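PDB 6HG6: L-glyceraldehyde 3-phosphate reductase from Clostridium beijerinckii, which probably reduces aldehydes such as furfural with NADPH, as an aldo-keto reductase of TIM-barrel fold. Local coordinates for residues T144-A156 with T174-C187. Numbering follows the deposited sequence.
Sequences TPLEESMMALDTA and TMEKAAAILNELKC
Leu146 enters a hole formed by Thr174, Lys177, Ala178 and Ile181, a single knob-into-hole fit between two successive outer helices of the (β/α)8 TIM barrel. Helix segments 146-156 and 174-184 run in the same general sense, with a crossing angle of -48° and axes 9.7 Å apart at closest approach. With CG turned anti to the backbone N (chi1 -176°), the Leu146 branch swings toward helix 174-184, where CD2 lies 3.6 Å from Lys177 CB. In the middle of the interface, Met150 CB lies 3.6 Å from Ile181 CG2. Packing is tight on the barrel-facing side. There the Met150 chain folds at chi2 (-53°), bringing SD to 3.7 Å from Leu182 CD1 and against Ala178 CB. Ile167 of strand 162-168 touches both Met150 and Ala178, tying this layer to the barrel wall.

The solvent side is sparser: the exposed Met151 meets Leu185 chiefly through CG, 3.7 Å from Leu185 CD1, across a near-right-angle crossing. Beyond it, a Schellman motif with Lys186 at positive phi ends the second helix and places Cys187 CB 3.3 Å from Asp154 OD1. The Asp154 carboxylate is shared: OD1 forms a salt bridge with Lys158, whereas a water donates to both OD2, at 2.6 Å, and Leu185 O, at 2.8 Å.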
loop_
_atom_site.group_PDB
_atom_site.type_symbol
_atom_site.label_atom_id
_atom_site.label_comp_id
_atom_site.label_asym_id
_atom_site.label_seq_id
_atom_site.Cartn_x
_atom_site.Cartn_y
_atom_site.Cartn_z
ATOM N N THR A 144 -19.238 10.975 -10.071
ATOM C CA THR A 144 -19.510 9.844 -11.010
ATOM C C THR A 144 -20.336 8.831 -10.233
ATOM O O THR A 144 -19.985 8.507 -9.097
ATOM C CB THR A 144 -18.237 9.157 -11.496
ATOM O OG1 THR A 144 -17.438 10.103 -12.207
ATOM C CG2 THR A 144 -18.491 7.967 -12.407
ATOM N N PRO A 145 -21.401 8.249 -10.812
ATOM C CA PRO A 145 -22.147 7.211 -10.102
ATOM C C PRO A 145 -21.178 6.091 -9.721
ATOM O O PRO A 145 -20.312 5.670 -10.503
ATOM C CB PRO A 145 -23.236 6.764 -11.097
ATOM C CG PRO A 145 -23.348 7.906 -12.055
ATOM C CD PRO A 145 -21.955 8.508 -12.151
ATOM N N LEU A 146 -21.281 5.642 -8.471
ATOM C CA LEU A 146 -20.403 4.573 -7.989
ATOM C C LEU A 146 -20.538 3.347 -8.899
ATOM O O LEU A 146 -19.541 2.700 -9.167
ATOM C CB LEU A 146 -20.786 4.244 -6.548
ATOM C CG LEU A 146 -19.897 3.202 -5.878
ATOM C CD1 LEU A 146 -18.428 3.591 -5.868
ATOM C CD2 LEU A 146 -20.374 2.973 -4.450
ATOM N N GLU A 147 -21.745 3.094 -9.390
ATOM C CA GLU A 147 -22.040 1.958 -10.307
ATOM C C GLU A 147 -21.151 2.021 -11.565
ATOM O O GLU A 147 -20.782 0.953 -12.098
ATOM C CB GLU A 147 -23.528 2.009 -10.643
ATOM C CG GLU A 147 -24.462 1.810 -9.444
ATOM C CD GLU A 147 -24.711 2.928 -8.424
ATOM O OE1 GLU A 147 -24.291 4.102 -8.646
ATOM O OE2 GLU A 147 -25.372 2.589 -7.371
ATOM N N GLU A 148 -20.850 3.219 -12.070
ATOM C CA GLU A 148 -19.996 3.402 -13.271
ATOM C C GLU A 148 -18.560 3.049 -12.938
ATOM O O GLU A 148 -17.938 2.326 -13.729
ATOM C CB GLU A 148 -20.126 4.794 -13.882
ATOM C CG GLU A 148 -19.194 4.977 -15.065
ATOM C CD GLU A 148 -19.374 6.291 -15.834
ATOM O OE1 GLU A 148 -20.445 6.949 -15.705
ATOM O OE2 GLU A 148 -18.441 6.649 -16.567
ATOM N N SER A 149 -18.004 3.569 -11.843
ATOM C CA SER A 149 -16.604 3.307 -11.455
ATOM C C SER A 149 -16.417 1.817 -11.131
ATOM O O SER A 149 -15.435 1.206 -11.568
ATOM C CB SER A 149 -16.179 4.194 -10.297
ATOM O OG SER A 149 -16.469 5.552 -10.564
ATOM N N MET A 150 -17.372 1.231 -10.436
ATOM C CA MET A 150 -17.264 -0.189 -10.030
ATOM C C MET A 150 -17.445 -1.091 -11.265
ATOM O O MET A 150 -16.703 -2.079 -11.389
ATOM C CB MET A 150 -18.278 -0.527 -8.930
ATOM C CG MET A 150 -18.002 0.199 -7.592
ATOM S SD MET A 150 -16.315 0.014 -6.939
ATOM C CE MET A 150 -15.490 1.479 -7.569
ATOM N N MET A 151 -18.328 -0.742 -12.179
ATOM C CA MET A 151 -18.495 -1.541 -13.429
ATOM C C MET A 151 -17.211 -1.466 -14.258
ATOM O O MET A 151 -16.906 -2.434 -14.966
ATOM C CB MET A 151 -19.718 -1.080 -14.226
ATOM C CG MET A 151 -20.998 -1.559 -13.606
ATOM S SD MET A 151 -22.480 -1.085 -14.556
ATOM C CE MET A 151 -22.065 -2.018 -16.030
ATOM N N ALA A 152 -16.462 -0.364 -14.183
ATOM C CA ALA A 152 -15.166 -0.234 -14.869
ATOM C C ALA A 152 -14.178 -1.229 -14.257
ATOM O O ALA A 152 -13.474 -1.908 -15.017
ATOM C CB ALA A 152 -14.666 1.208 -14.807
ATOM N N LEU A 153 -14.111 -1.347 -12.920
ATOM C CA LEU A 153 -13.217 -2.348 -12.289
ATOM C C LEU A 153 -13.664 -3.744 -12.744
ATOM O O LEU A 153 -12.821 -4.622 -13.044
ATOM C CB LEU A 153 -13.277 -2.226 -10.773
ATOM C CG LEU A 153 -12.801 -0.912 -10.167
ATOM C CD1 LEU A 153 -12.740 -1.011 -8.660
ATOM C CD2 LEU A 153 -11.446 -0.555 -10.697
ATOM N N ASP A 154 -14.967 -3.977 -12.771
ATOM C CA ASP A 154 -15.510 -5.284 -13.188
ATOM C C ASP A 154 -15.095 -5.589 -14.645
ATOM O O ASP A 154 -14.677 -6.712 -14.942
ATOM C CB ASP A 154 -17.012 -5.327 -13.025
ATOM C CG ASP A 154 -17.619 -6.644 -13.498
ATOM O OD1 ASP A 154 -17.232 -7.706 -12.909
ATOM O OD2 ASP A 154 -18.431 -6.605 -14.464
ATOM N N THR A 155 -15.181 -4.613 -15.536
ATOM C CA THR A 155 -14.757 -4.794 -16.929
ATOM C C THR A 155 -13.268 -5.166 -16.954
ATOM O O THR A 155 -12.914 -6.073 -17.705
ATOM C CB THR A 155 -15.042 -3.545 -17.752
ATOM O OG1 THR A 155 -16.468 -3.397 -17.782
ATOM C CG2 THR A 155 -14.442 -3.649 -19.126
ATOM N N ALA A 156 -12.438 -4.508 -16.158
ATOM C CA ALA A 156 -11.001 -4.820 -16.047
ATOM C C ALA A 156 -10.793 -6.299 -15.666
ATOM O O ALA A 156 -10.022 -7.013 -16.356
ATOM C CB ALA A 156 -10.349 -3.916 -15.051
ATOM N N THR A 174 -19.216 4.247 1.937
ATOM C CA THR A 174 -19.035 4.089 0.483
ATOM C C THR A 174 -18.402 2.727 0.167
ATOM O O THR A 174 -18.754 2.151 -0.897
ATOM C CB THR A 174 -18.307 5.281 -0.138
ATOM O OG1 THR A 174 -18.849 6.490 0.391
ATOM C CG2 THR A 174 -18.467 5.250 -1.639
ATOM N N MET A 175 -17.508 2.234 1.013
ATOM C CA MET A 175 -16.939 0.884 0.847
ATOM C C MET A 175 -18.084 -0.130 0.834
ATOM O O MET A 175 -17.965 -1.096 0.049
ATOM C CB MET A 175 -15.971 0.491 1.962
ATOM C CG MET A 175 -15.170 -0.741 1.636
ATOM S SD MET A 175 -15.085 -1.901 3.032
ATOM C CE MET A 175 -16.722 -2.633 3.023
ATOM N N GLU A 176 -19.053 -0.004 1.748
ATOM C CA GLU A 176 -20.221 -0.920 1.838
ATOM C C GLU A 176 -20.982 -0.907 0.507
ATOM O O GLU A 176 -21.361 -1.975 0.013
ATOM C CB GLU A 176 -21.155 -0.529 2.970
ATOM C CG GLU A 176 -20.604 -0.962 4.322
ATOM C CD GLU A 176 -21.373 -0.470 5.542
ATOM O OE1 GLU A 176 -20.947 -0.806 6.630
ATOM O OE2 GLU A 176 -22.370 0.280 5.399
ATOM N N LYS A 177 -21.228 0.278 -0.029
ATOM C CA LYS A 177 -21.959 0.404 -1.310
ATOM C C LYS A 177 -21.157 -0.258 -2.435
ATOM O O LYS A 177 -21.760 -0.960 -3.256
ATOM C CB LYS A 177 -22.244 1.873 -1.582
ATOM C CG LYS A 177 -23.228 2.464 -0.591
ATOM C CD LYS A 177 -23.551 3.881 -0.895
ATOM C CE LYS A 177 -24.426 4.462 0.189
ATOM N NZ LYS A 177 -24.619 5.901 -0.069
ATOM N N ALA A 178 -19.846 -0.033 -2.477
ATOM C CA ALA A 178 -18.964 -0.601 -3.505
ATOM C C ALA A 178 -19.007 -2.126 -3.392
ATOM O O ALA A 178 -19.143 -2.799 -4.447
ATOM C CB ALA A 178 -17.555 -0.093 -3.339
ATOM N N ALA A 179 -18.910 -2.639 -2.169
ATOM C CA ALA A 179 -18.924 -4.098 -1.935
ATOM C C ALA A 179 -20.243 -4.675 -2.474
ATOM O O ALA A 179 -20.217 -5.771 -3.089
ATOM C CB ALA A 179 -18.772 -4.417 -0.476
ATOM N N ALA A 180 -21.364 -3.987 -2.250
ATOM C CA ALA A 180 -22.681 -4.477 -2.705
ATOM C C ALA A 180 -22.714 -4.522 -4.238
ATOM O O ALA A 180 -23.276 -5.488 -4.823
ATOM C CB ALA A 180 -23.798 -3.633 -2.146
ATOM N N ILE A 181 -22.182 -3.496 -4.898
ATOM C CA ILE A 181 -22.198 -3.440 -6.376
ATOM C C ILE A 181 -21.289 -4.523 -6.921
ATOM O O ILE A 181 -21.717 -5.195 -7.849
ATOM C CB ILE A 181 -21.822 -2.052 -6.884
ATOM C CG1 ILE A 181 -22.932 -1.063 -6.508
ATOM C CG2 ILE A 181 -21.526 -2.086 -8.376
ATOM C CD1 ILE A 181 -22.448 0.377 -6.473
ATOM N N LEU A 182 -20.074 -4.662 -6.396
ATOM C CA LEU A 182 -19.115 -5.664 -6.932
ATOM C C LEU A 182 -19.628 -7.083 -6.658
ATOM O O LEU A 182 -19.398 -7.975 -7.491
ATOM C CB LEU A 182 -17.723 -5.344 -6.419
ATOM C CG LEU A 182 -17.161 -4.053 -7.012
ATOM C CD1 LEU A 182 -15.928 -3.636 -6.274
ATOM C CD2 LEU A 182 -16.895 -4.214 -8.518
ATOM N N ASN A 183 -20.343 -7.284 -5.557
ATOM C CA ASN A 183 -21.008 -8.585 -5.269
ATOM C C ASN A 183 -22.051 -8.887 -6.362
ATOM O O ASN A 183 -22.043 -10.030 -6.882
ATOM C CB ASN A 183 -21.666 -8.617 -3.887
ATOM C CG ASN A 183 -20.723 -9.119 -2.820
ATOM O OD1 ASN A 183 -19.877 -9.963 -3.106
ATOM N ND2 ASN A 183 -20.861 -8.609 -1.604
ATOM N N GLU A 184 -22.915 -7.924 -6.699
ATOM C CA GLU A 184 -23.989 -8.093 -7.721
ATOM C C GLU A 184 -23.335 -8.310 -9.103
ATOM O O GLU A 184 -23.916 -9.064 -9.905
ATOM C CB GLU A 184 -24.969 -6.912 -7.636
ATOM C CG GLU A 184 -26.181 -6.994 -8.548
ATOM C CD GLU A 184 -27.346 -6.082 -8.172
ATOM O OE1 GLU A 184 -27.521 -5.798 -6.952
ATOM O OE2 GLU A 184 -28.113 -5.673 -9.095
ATOM N N LEU A 185 -22.165 -7.719 -9.375
ATOM C CA LEU A 185 -21.452 -7.940 -10.644
ATOM C C LEU A 185 -20.623 -9.225 -10.584
ATOM O O LEU A 185 -20.063 -9.561 -11.615
ATOM C CB LEU A 185 -20.551 -6.737 -10.906
ATOM C CG LEU A 185 -21.297 -5.438 -11.143
ATOM C CD1 LEU A 185 -20.316 -4.273 -11.124
ATOM C CD2 LEU A 185 -22.071 -5.486 -12.444
ATOM N N LYS A 186 -20.532 -9.879 -9.417
ATOM C CA LYS A 186 -19.726 -11.112 -9.215
ATOM C C LYS A 186 -18.289 -10.833 -9.616
ATOM O O LYS A 186 -17.711 -11.554 -10.442
ATOM C CB LYS A 186 -20.322 -12.284 -10.001
ATOM C CG LYS A 186 -21.681 -12.712 -9.510
ATOM C CD LYS A 186 -22.048 -14.056 -10.062
ATOM C CE LYS A 186 -23.055 -14.766 -9.201
ATOM N NZ LYS A 186 -24.320 -14.010 -9.156
ATOM N N CYS A 187 -17.761 -9.739 -9.089
ATOM C CA CYS A 187 -16.393 -9.281 -9.320
ATOM C C CYS A 187 -15.595 -9.443 -8.048
ATOM O O CYS A 187 -15.952 -8.842 -7.026
ATOM C CB CYS A 187 -16.380 -7.822 -9.721
ATOM S SG CYS A 187 -14.720 -7.235 -10.114
HETATM O O HOH W 1 -20.200 -8.504 -14.206
#